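Local coordinates for protein AT5g51070/K3K7_27 (Arabidopsis thaliana, PDB 5GKM) that probably hydrolyses ATP as the chaperone ClpD of the Clp protease system, this chain being only its N-terminal domain, at residues M113-Q116 / E121-A124; G51-G56 / G126-D131; E24-G29 / S88-M93; Q36-G41 / I97-V102. All coordinates share one frame; numbering follows the deposited sequence. Where two conformers were deposited one is given.

Contact 1. Residues M113-Q116 / E121-A124; sequences MDCQ and EHIA
Met113 and His122 face each other with their CA atoms 9.9 Å apart, the first on the turn that ends helix 97-112, the second near the start of helix 120-130, so side chains alone span the gap. The turn is a Schellman motif in which Asp114 takes a positive phi of 62°, and Met113 just before it and Cys115 just after it are both directed at the histidine. His122 is reached at its edge by two sulfurs lying near the plane of its ring. Met113 SD is 4.1 Å from His122 NE2 and slides alongside rather than over a face, while Cys115 SG, in one of its two deposited conformers and so less certainly placed, comes to 3.8 Å from His122 CE1. CB of Cys115 is 4.1 Å from His122 NE2, so NE2 has Met113 SD and Cys115 CB as its neighbours across the contact. That nitrogen is buried and has no polar partner in the model. With CG anti to the carbonyl carbon (chi1 -64°), the ring folds back beside the start of its own helix, where the other nitrogen, ND1, accepts from Ala119 N. Leu157 of helix 146-158 and Ala106 and Ser110 of helix 97-112 also touch the imidazole. These are two sulfur-aromatic contacts at the edge of one imidazole, across the short loop joining helices 97-112 and 120-130 of the Clp N-terminal domain.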
loop_
_atom_site.group_PDB
_atom_site.type_symbol
_atom_site.label_atom_id
_atom_site.label_comp_id
_atom_site.label_asym_id
_atom_site.label_seq_id
_atom_site.Cartn_x
_atom_site.Cartn_y
_atom_site.Cartn_z
ATOM N N MET A 113 8.278 1.728 -17.676
ATOM C CA MET A 113 7.573 2.859 -18.214
ATOM C C MET A 113 8.543 4.055 -18.511
ATOM O O MET A 113 8.120 5.095 -18.869
ATOM C CB MET A 113 6.465 3.292 -17.252
ATOM C CG MET A 113 5.245 2.385 -17.208
ATOM S SD MET A 113 4.216 2.686 -15.722
ATOM C CE MET A 113 3.715 1.040 -15.367
ATOM N N ASP A 114 9.814 3.873 -18.257
ATOM C CA ASP A 114 10.810 4.898 -18.457
ATOM C C ASP A 114 10.531 6.079 -17.598
ATOM O O ASP A 114 10.791 7.201 -17.943
ATOM C CB ASP A 114 10.918 5.332 -19.915
ATOM C CG ASP A 114 12.270 6.002 -20.222
ATOM O OD1 ASP A 114 13.319 5.530 -19.797
ATOM O OD2 ASP A 114 12.265 6.996 -20.914
ATOM N N CYS A 115 9.966 5.783 -16.446
ATOM C CA CYS A 115 9.788 6.962 -15.501
ATOM C C CYS A 115 11.084 7.261 -14.474
ATOM O O CYS A 115 11.861 6.404 -14.289
ATOM C CB CYS A 115 8.616 6.510 -14.647
ATOM S SG CYS A 115 8.059 7.867 -13.715
ATOM N N GLN A 116 11.256 8.514 -14.168
ATOM C CA GLN A 116 12.356 8.912 -13.380
ATOM C C GLN A 116 12.111 8.703 -11.887
ATOM O O GLN A 116 12.972 8.878 -11.116
ATOM C CB GLN A 116 12.694 10.375 -13.650
ATOM C CG GLN A 116 13.173 10.632 -15.071
ATOM C CD GLN A 116 14.410 9.848 -15.421
ATOM O OE1 GLN A 116 15.278 9.640 -14.595
ATOM N NE2 GLN A 116 14.510 9.437 -16.663
ATOM N N GLU A 121 1.342 5.645 -7.356
ATOM C CA GLU A 121 0.624 4.930 -8.374
ATOM C C GLU A 121 1.379 3.673 -8.824
ATOM O O GLU A 121 0.802 2.705 -9.089
ATOM C CB GLU A 121 0.293 5.846 -9.522
ATOM C CG GLU A 121 -0.742 6.851 -9.120
ATOM C CD GLU A 121 -0.214 8.045 -8.333
ATOM O OE1 GLU A 121 0.936 8.342 -8.279
ATOM O OE2 GLU A 121 -1.056 8.690 -7.817
ATOM N N HIS A 122 2.695 3.764 -8.904
ATOM C CA HIS A 122 3.502 2.612 -9.187
ATOM C C HIS A 122 3.408 1.585 -8.089
ATOM O O HIS A 122 3.422 0.434 -8.336
ATOM C CB HIS A 122 4.967 2.963 -9.330
ATOM C CG HIS A 122 5.279 3.872 -10.493
ATOM N ND1 HIS A 122 5.737 5.111 -10.356
ATOM C CD2 HIS A 122 5.176 3.654 -11.833
ATOM C CE1 HIS A 122 5.924 5.639 -11.548
ATOM N NE2 HIS A 122 5.569 4.754 -12.445
ATOM N N ILE A 123 3.400 2.056 -6.852
ATOM C CA ILE A 123 3.219 1.176 -5.712
ATOM C C ILE A 123 1.863 0.489 -5.746
ATOM O O ILE A 123 1.758 -0.630 -5.453
ATOM C CB ILE A 123 3.421 1.877 -4.333
ATOM C CG1 ILE A 123 4.821 2.496 -4.282
ATOM C CG2 ILE A 123 3.135 0.898 -3.197
ATOM C CD1 ILE A 123 5.085 3.411 -3.105
ATOM N N ALA A 124 0.845 1.237 -6.112
ATOM C CA ALA A 124 -0.466 0.621 -6.236
ATOM C C ALA A 124 -0.516 -0.471 -7.311
ATOM O O ALA A 124 -1.087 -1.464 -7.110
ATOM C CB ALA A 124 -1.539 1.671 -6.508
#

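Contact 2. Residues G51-G56 / G126-D131; sequences GFLGSG and GLFTVD
Phe52 and Phe128 meet rim to rim in the all-helical Clp N-terminal domain, where a glycine-rich loop between helices 35-45 and 59-71 approaches the C-terminal part of helix 120-130. Phe52 CE2 and Phe128 CZ are 4.0 Å apart, each near the plane of the other ring. The planes are almost perpendicular, at about 77°, yet neither ring lays a face on the other, so this is an edge-to-edge meeting and not a T-shaped stack. Leu53 touches both: its CD1 lies 4.2 Å from Phe128 CE2 and 3.7 Å above one face of the Phe52 ring, toward its rim. Leu42 and Ile43 of helix 35-45 pack on Phe52, and Met146, Leu149 and Thr150 of helix 146-158 on Phe128; the three touching side chains are buried. Two overlapping turns fix the loop. Gly54 N binds Gly51 O at 2.9 Å across a type II turn, and a type I' turn with Leu53 and Gly54 at its corners, both with positive phi, overlaps it. Asp46 takes up the backbone N-H of Leu53. The carbonyl oxygen of Phe52 is gripped twice, by Ser55 N at 2.9 Å and by Ser55 OG, which donates in the carbonyl plane at 2.7 Å.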
loop_
_atom_site.group_PDB
_atom_site.type_symbol
_atom_site.label_atom_id
_atom_site.label_comp_id
_atom_site.label_asym_id
_atom_site.label_seq_id
_atom_site.Cartn_x
_atom_site.Cartn_y
_atom_site.Cartn_z
ATOM N N GLY A 51 -11.735 10.297 -3.666
ATOM C CA GLY A 51 -11.311 9.139 -2.911
ATOM C C GLY A 51 -10.134 8.450 -3.566
ATOM O O GLY A 51 -9.640 8.923 -4.518
ATOM N N PHE A 52 -9.704 7.336 -2.983
ATOM C CA PHE A 52 -8.483 6.672 -3.403
ATOM C C PHE A 52 -8.646 6.211 -4.862
ATOM O O PHE A 52 -9.524 5.511 -5.167
ATOM C CB PHE A 52 -8.291 5.442 -2.486
ATOM C CG PHE A 52 -7.163 4.504 -2.875
ATOM C CD1 PHE A 52 -5.885 4.931 -2.924
ATOM C CD2 PHE A 52 -7.430 3.184 -3.139
ATOM C CE1 PHE A 52 -4.861 4.077 -3.230
ATOM C CE2 PHE A 52 -6.415 2.319 -3.447
ATOM C CZ PHE A 52 -5.135 2.781 -3.512
ATOM N N LEU A 53 -7.767 6.721 -5.683
ATOM C CA LEU A 53 -7.734 6.435 -7.113
ATOM C C LEU A 53 -9.106 6.735 -7.755
ATOM O O LEU A 53 -9.489 6.139 -8.720
ATOM C CB LEU A 53 -7.244 5.013 -7.372
ATOM C CG LEU A 53 -5.766 4.802 -7.110
ATOM C CD1 LEU A 53 -5.437 3.338 -7.157
ATOM C CD2 LEU A 53 -4.914 5.560 -8.094
ATOM N N GLY A 54 -9.811 7.671 -7.156
ATOM C CA GLY A 54 -11.074 8.150 -7.663
ATOM C C GLY A 54 -12.213 7.227 -7.386
ATOM O O GLY A 54 -13.275 7.390 -7.942
ATOM N N SER A 55 -11.984 6.249 -6.543
ATOM C CA SER A 55 -12.928 5.201 -6.269
ATOM C C SER A 55 -13.997 5.427 -5.210
ATOM O O SER A 55 -14.816 4.564 -4.992
ATOM C CB SER A 55 -12.167 3.974 -5.816
ATOM O OG SER A 55 -11.722 4.146 -4.507
ATOM N N GLY A 56 -13.920 6.510 -4.478
ATOM C CA GLY A 56 -14.820 6.678 -3.371
ATOM C C GLY A 56 -14.459 5.940 -2.087
ATOM O O GLY A 56 -15.144 6.026 -1.124
ATOM N N GLY A 126 1.878 -2.259 -8.223
ATOM C CA GLY A 126 2.558 -3.384 -7.624
ATOM C C GLY A 126 1.685 -4.118 -6.641
ATOM O O GLY A 126 1.631 -5.285 -6.638
ATOM N N LEU A 127 0.993 -3.354 -5.820
ATOM C CA LEU A 127 0.225 -3.922 -4.781
ATOM C C LEU A 127 -0.853 -4.804 -5.348
ATOM O O LEU A 127 -1.175 -5.824 -4.807
ATOM C CB LEU A 127 -0.363 -2.810 -3.928
ATOM C CG LEU A 127 -1.270 -3.121 -2.753
ATOM C CD1 LEU A 127 -0.507 -3.989 -1.778
ATOM C CD2 LEU A 127 -1.743 -1.858 -2.057
ATOM N N PHE A 128 -1.397 -4.369 -6.460
ATOM C CA PHE A 128 -2.547 -5.020 -7.030
ATOM C C PHE A 128 -2.163 -6.084 -8.047
ATOM O O PHE A 128 -3.018 -6.570 -8.711
ATOM C CB PHE A 128 -3.489 -3.998 -7.690
ATOM C CG PHE A 128 -4.017 -2.957 -6.738
ATOM C CD1 PHE A 128 -4.188 -3.274 -5.423
ATOM C CD2 PHE A 128 -4.346 -1.674 -7.151
ATOM C CE1 PHE A 128 -4.640 -2.358 -4.533
ATOM C CE2 PHE A 128 -4.807 -0.729 -6.248
ATOM C CZ PHE A 128 -4.925 -1.083 -4.946
ATOM N N THR A 129 -0.872 -6.319 -8.221
ATOM C CA THR A 129 -0.400 -7.373 -9.100
ATOM C C THR A 129 0.508 -8.413 -8.494
ATOM O O THR A 129 0.572 -9.478 -9.007
ATOM C CB THR A 129 0.260 -6.835 -10.356
ATOM O OG1 THR A 129 1.342 -6.001 -10.015
ATOM C CG2 THR A 129 -0.708 -6.045 -11.205
ATOM N N VAL A 130 1.246 -8.088 -7.460
ATOM C CA VAL A 130 2.211 -9.031 -6.906
ATOM C C VAL A 130 2.114 -9.375 -5.423
ATOM O O VAL A 130 3.029 -9.956 -4.891
ATOM C CB VAL A 130 3.668 -8.623 -7.212
ATOM C CG1 VAL A 130 3.848 -8.418 -8.688
ATOM C CG2 VAL A 130 4.084 -7.415 -6.413
ATOM N N ASP A 131 1.021 -9.000 -4.775
ATOM C CA ASP A 131 0.908 -9.262 -3.348
ATOM C C ASP A 131 0.358 -10.659 -2.987
ATOM O O ASP A 131 0.204 -11.457 -3.842
ATOM C CB ASP A 131 0.232 -8.122 -2.556
ATOM C CG ASP A 131 -1.233 -8.389 -2.234
ATOM O OD1 ASP A 131 -1.824 -9.063 -3.045
ATOM O OD2 ASP A 131 -1.763 -7.898 -1.245
#

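Contact 3. Residues E24-G29 / S88-M93; sequences EAKSLG and SKSTDM
At the C-terminal end of helix 12-27, Ala25 and Lys26 of its last turn receive Met93 and Ser90 from the loop that leads into helix 97-112. The helix stops in a Schellman motif: Gly29 adopts a positive phi of 79°, and its N-H bonds back to the Lys26 carbonyl oxygen at 2.9 Å. Facing it, residues 90-92 form a short 3-10 turn, closed by the bond from Met93 N to Ser90 O at 3.1 Å; Ser90 and Met93 both point toward the helix. Met93 carries most of the contact, in one of its two deposited conformers, so the contacts of its end are less certain. Its chain is extended as far as the sulfur and then bends at chi3 (-69°), setting SD against Ala25 and turning the methyl back over Lys26. Met93 SD lies 3.5 Å from Ala25 CB. The terminal CE sits 3.7 Å from Lys26 N and 3.8 Å from Lys26 CB, resting on the helix backbone as well as on the aliphatic stem. Lys26 passes obliquely across the methionine; its kink at chi2 (66°) brings CD to 4.0 Å from Met93 CE before the ammonium end leads away, toward a long, weak ion pair with Asp31. Lys26 CG meets Ser90 OG at 3.9 Å. Gln22 donates from NE2 to the Met93 carbonyl oxygen, while Val33 touches the methionine from another loop. This is a loop packed by a methionine against the Schellman-terminated end of a helix, joining the approach to helix 97-112 to helix 12-27 of the Clp N-terminal domain.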
loop_
_atom_site.group_PDB
_atom_site.type_symbol
_atom_site.label_atom_id
_atom_site.label_comp_id
_atom_site.label_asym_id
_atom_site.label_seq_id
_atom_site.Cartn_x
_atom_site.Cartn_y
_atom_site.Cartn_z
ATOM N N GLU A 24 -0.254 3.087 10.203
ATOM C CA GLU A 24 -1.472 2.322 10.170
ATOM C C GLU A 24 -1.334 0.945 10.792
ATOM O O GLU A 24 -2.201 0.487 11.454
ATOM C CB GLU A 24 -2.033 2.200 8.765
ATOM C CG GLU A 24 -2.453 3.532 8.179
ATOM C CD GLU A 24 -3.675 4.156 8.830
ATOM O OE1 GLU A 24 -4.612 3.492 9.135
ATOM O OE2 GLU A 24 -3.663 5.344 9.007
ATOM N N ALA A 25 -0.211 0.316 10.509
ATOM C CA ALA A 25 0.071 -0.980 11.064
ATOM C C ALA A 25 0.196 -0.880 12.570
ATOM O O ALA A 25 -0.338 -1.677 13.267
ATOM C CB ALA A 25 1.338 -1.585 10.451
ATOM N N LYS A 26 0.889 0.142 13.021
ATOM C CA LYS A 26 1.060 0.312 14.459
ATOM C C LYS A 26 -0.271 0.505 15.130
ATOM O O LYS A 26 -0.542 -0.056 16.150
ATOM C CB LYS A 26 1.937 1.525 14.744
ATOM C CG LYS A 26 2.351 1.668 16.189
ATOM C CD LYS A 26 3.260 0.547 16.634
ATOM C CE LYS A 26 3.534 0.547 18.142
ATOM N NZ LYS A 26 4.015 -0.758 18.642
ATOM N N SER A 27 -1.089 1.334 14.524
ATOM C CA SER A 27 -2.497 1.499 15.144
ATOM C C SER A 27 -3.386 0.211 15.413
ATOM O O SER A 27 -4.212 0.099 16.234
ATOM C CB SER A 27 -3.286 2.543 14.379
ATOM O OG SER A 27 -3.585 2.124 13.046
ATOM N N LEU A 28 -3.056 -0.724 14.531
ATOM C CA LEU A 28 -3.723 -2.003 14.531
ATOM C C LEU A 28 -3.062 -2.970 15.487
ATOM O O LEU A 28 -3.475 -4.083 15.587
ATOM C CB LEU A 28 -3.844 -2.616 13.150
ATOM C CG LEU A 28 -4.738 -1.850 12.229
ATOM C CD1 LEU A 28 -4.415 -2.145 10.777
ATOM C CD2 LEU A 28 -6.184 -2.073 12.510
ATOM N N GLY A 29 -2.039 -2.509 16.162
ATOM C CA GLY A 29 -1.314 -3.365 17.062
ATOM C C GLY A 29 -0.320 -4.312 16.417
ATOM O O GLY A 29 -0.013 -5.311 16.940
ATOM N N SER A 88 12.256 1.263 17.781
ATOM C CA SER A 88 12.158 2.216 18.817
ATOM C C SER A 88 11.355 3.447 18.485
ATOM O O SER A 88 11.272 4.332 19.283
ATOM C CB SER A 88 13.538 2.593 19.343
ATOM O OG SER A 88 14.162 3.605 18.629
ATOM N N LYS A 89 10.819 3.517 17.280
ATOM C CA LYS A 89 9.879 4.536 16.852
ATOM C C LYS A 89 9.086 3.995 15.685
ATOM O O LYS A 89 9.458 3.064 15.098
ATOM C CB LYS A 89 10.560 5.826 16.460
ATOM C CG LYS A 89 11.360 5.801 15.204
ATOM C CD LYS A 89 12.358 6.903 15.281
ATOM C CE LYS A 89 13.114 7.045 14.018
ATOM N NZ LYS A 89 14.559 6.877 14.235
ATOM N N SER A 90 7.976 4.601 15.423
ATOM C CA SER A 90 7.066 4.035 14.495
ATOM C C SER A 90 7.665 3.915 13.058
ATOM O O SER A 90 7.415 2.952 12.390
ATOM C CB SER A 90 5.654 4.642 14.637
ATOM O OG SER A 90 5.125 4.418 15.948
ATOM N N THR A 91 8.490 4.839 12.621
ATOM C CA THR A 91 9.109 4.720 11.317
ATOM C C THR A 91 10.286 3.722 11.202
ATOM O O THR A 91 10.863 3.567 10.169
ATOM C CB THR A 91 9.553 6.058 10.762
ATOM O OG1 THR A 91 10.465 6.649 11.658
ATOM C CG2 THR A 91 8.374 6.912 10.601
ATOM N N ASP A 92 10.639 3.099 12.308
ATOM C CA ASP A 92 11.509 1.940 12.253
ATOM C C ASP A 92 10.772 0.620 12.080
ATOM O O ASP A 92 11.386 -0.408 12.000
ATOM C CB ASP A 92 12.409 1.901 13.477
ATOM C CG ASP A 92 13.389 3.037 13.497
ATOM O OD1 ASP A 92 13.580 3.665 12.489
ATOM O OD2 ASP A 92 13.918 3.325 14.500
ATOM N N MET A 93 9.462 0.671 12.061
ATOM C CA MET A 93 8.740 -0.666 11.761
ATOM C C MET A 93 9.053 -1.303 10.260
ATOM O O MET A 93 9.346 -0.625 9.407
ATOM C CB MET A 93 7.254 -0.419 11.682
ATOM C CG MET A 93 6.473 -1.736 11.706
ATOM S SD MET A 93 4.704 -1.483 11.519
ATOM C CE MET A 93 4.468 -0.718 13.091
#

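Contact 4. Residues Q36-G41 / I97-V102; sequences QHLLLG and ISTKRV
Leu38 of helix 35-45 and Val102 of helix 97-112 point at each other and meet tip to tip, Leu38 CD2 standing 3.7 Å from Val102 CG1. The leucine is stretched straight out from its helix, with CG opposite the backbone nitrogen (chi1 -180°), and the second torsion then puts one methyl, CD2, forward as the touching branch. Val102 answers with the methyl that is likewise anti to its own nitrogen (chi1 165°). One turn earlier on the same helix, Thr99 offers its methyl instead of its hydroxyl: CG2 lies 4.3 Å from the same Leu38 CD2, in looser contact. A single leucine methyl is therefore met by two methyls spaced three residues apart on the opposing helix. Within these segments the nearest CA atoms are those of Leu38 and Thr99, 7.4 Å apart. The polar atom of the threonine is satisfied by other parts of the chain: OG1 donates to the Val33 carbonyl oxygen and is also bonded to Ser96 OG, tying the first turn of helix 97-112 to the approach to helix 35-45. Ile123 of helix 120-130 packs on Leu38, and Val130 of that helix on Val102, so helix 120-130 packs against both residues. This is buried aliphatic packing between helices at the centre of the all-helical Clp N-terminal domain.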
loop_
_atom_site.group_PDB
_atom_site.type_symbol
_atom_site.label_atom_id
_atom_site.label_comp_id
_atom_site.label_asym_id
_atom_site.label_seq_id
_atom_site.Cartn_x
_atom_site.Cartn_y
_atom_site.Cartn_z
ATOM N N GLN A 36 -1.804 -5.249 3.329
ATOM C CA GLN A 36 -3.032 -4.541 3.661
ATOM C C GLN A 36 -2.752 -3.192 4.371
ATOM O O GLN A 36 -3.495 -2.293 4.283
ATOM C CB GLN A 36 -4.022 -5.409 4.456
ATOM C CG GLN A 36 -3.609 -5.717 5.884
ATOM C CD GLN A 36 -2.736 -6.939 6.015
ATOM O OE1 GLN A 36 -2.120 -7.379 5.089
ATOM N NE2 GLN A 36 -2.724 -7.486 7.200
ATOM N N HIS A 37 -1.676 -3.150 5.125
ATOM C CA HIS A 37 -1.255 -1.927 5.740
ATOM C C HIS A 37 -0.738 -0.906 4.764
ATOM O O HIS A 37 -0.931 0.251 4.910
ATOM C CB HIS A 37 -0.282 -2.176 6.880
ATOM C CG HIS A 37 -0.716 -3.278 7.787
ATOM N ND1 HIS A 37 0.036 -4.362 8.040
ATOM C CD2 HIS A 37 -1.889 -3.443 8.492
ATOM C CE1 HIS A 37 -0.630 -5.169 8.857
ATOM N NE2 HIS A 37 -1.805 -4.599 9.143
ATOM N N LEU A 38 -0.018 -1.405 3.781
ATOM C CA LEU A 38 0.426 -0.551 2.701
ATOM C C LEU A 38 -0.792 0.046 1.957
ATOM O O LEU A 38 -0.784 1.159 1.584
ATOM C CB LEU A 38 1.302 -1.348 1.741
ATOM C CG LEU A 38 1.827 -0.530 0.575
ATOM C CD1 LEU A 38 2.637 0.691 1.015
ATOM C CD2 LEU A 38 2.632 -1.414 -0.349
ATOM N N LEU A 39 -1.809 -0.764 1.811
ATOM C CA LEU A 39 -3.008 -0.271 1.175
ATOM C C LEU A 39 -3.584 0.872 1.986
ATOM O O LEU A 39 -3.949 1.848 1.448
ATOM C CB LEU A 39 -4.040 -1.393 1.010
ATOM C CG LEU A 39 -5.395 -0.970 0.475
ATOM C CD1 LEU A 39 -5.310 -0.376 -0.921
ATOM C CD2 LEU A 39 -6.313 -2.171 0.482
ATOM N N LEU A 40 -3.587 0.711 3.295
ATOM C CA LEU A 40 -4.057 1.779 4.144
ATOM C C LEU A 40 -3.224 3.063 4.006
ATOM O O LEU A 40 -3.745 4.097 3.936
ATOM C CB LEU A 40 -4.135 1.359 5.607
ATOM C CG LEU A 40 -5.119 0.255 5.963
ATOM C CD1 LEU A 40 -5.084 -0.076 7.451
ATOM C CD2 LEU A 40 -6.535 0.637 5.589
ATOM N N GLY A 41 -1.914 2.917 3.936
ATOM C CA GLY A 41 -1.077 4.064 3.760
ATOM C C GLY A 41 -1.312 4.821 2.467
ATOM O O GLY A 41 -1.280 5.988 2.429
ATOM N N ILE A 97 7.984 -9.499 3.783
ATOM C CA ILE A 97 8.519 -9.949 2.525
ATOM C C ILE A 97 7.533 -9.582 1.447
ATOM O O ILE A 97 7.915 -9.117 0.455
ATOM C CB ILE A 97 8.665 -11.473 2.554
ATOM C CG1 ILE A 97 9.835 -11.810 3.441
ATOM C CG2 ILE A 97 8.893 -12.065 1.178
ATOM C CD1 ILE A 97 9.801 -13.243 3.944
ATOM N N SER A 98 6.272 -9.840 1.711
ATOM C CA SER A 98 5.244 -9.402 0.574
ATOM C C SER A 98 5.296 -7.827 0.193
ATOM O O SER A 98 5.230 -7.465 -0.903
ATOM C CB SER A 98 3.849 -9.837 1.044
ATOM O OG SER A 98 3.544 -9.376 2.373
ATOM N N THR A 99 5.388 -7.050 1.266
ATOM C CA THR A 99 5.467 -5.654 1.096
ATOM C C THR A 99 6.743 -5.302 0.328
ATOM O O THR A 99 6.700 -4.486 -0.489
ATOM C CB THR A 99 5.381 -4.906 2.456
ATOM O OG1 THR A 99 4.176 -5.267 3.072
ATOM C CG2 THR A 99 5.440 -3.405 2.235
ATOM N N LYS A 100 7.850 -5.925 0.667
ATOM C CA LYS A 100 9.067 -5.633 -0.036
ATOM C C LYS A 100 8.969 -6.017 -1.522
ATOM O O LYS A 100 9.560 -5.419 -2.364
ATOM C CB LYS A 100 10.264 -6.321 0.619
ATOM C CG LYS A 100 10.613 -5.755 1.990
ATOM C CD LYS A 100 11.774 -6.540 2.608
ATOM C CE LYS A 100 12.203 -6.124 3.992
ATOM N NZ LYS A 100 12.749 -4.747 4.000
ATOM N N ARG A 101 8.265 -7.079 -1.764
ATOM C CA ARG A 101 8.058 -7.538 -3.108
ATOM C C ARG A 101 7.291 -6.472 -3.873
ATOM O O ARG A 101 7.594 -6.181 -4.965
ATOM C CB ARG A 101 7.320 -8.852 -3.104
ATOM C CG ARG A 101 7.016 -9.374 -4.468
ATOM C CD ARG A 101 6.607 -10.833 -4.497
ATOM N NE ARG A 101 5.981 -11.128 -5.797
ATOM C CZ ARG A 101 5.230 -12.180 -6.102
ATOM N NH1 ARG A 101 5.000 -13.132 -5.238
ATOM N NH2 ARG A 101 4.696 -12.283 -7.297
ATOM N N VAL A 102 6.297 -5.898 -3.222
ATOM C CA VAL A 102 5.538 -4.861 -3.863
ATOM C C VAL A 102 6.396 -3.647 -4.220
ATOM O O VAL A 102 6.259 -3.071 -5.258
ATOM C CB VAL A 102 4.325 -4.462 -2.980
ATOM C CG1 VAL A 102 3.705 -3.146 -3.417
ATOM C CG2 VAL A 102 3.305 -5.577 -2.991
#

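How the contacts relate
Contact 4, centred 5 Å from the middle of the chain, is the hub of the set. It touches the other three: contact 1 through Ile123 against Leu38, contact 2 through Phe52 and Leu127 against Leu39, and contact 3 through Leu28 and Ala25 against His37. Contacts 1 and 2 share helix 120-130, with centres 13 Å apart. Contact 3 lies across the centre from both, its centre about 26 Å from that of contact 1 and about 22 Å from that of contact 2. Contact 1 is local in sequence, whereas the segments of contacts 2, 3 and 4 alternate along the chain. These crossing connections interlock the early and late helices into one compact Clp N-terminal domain.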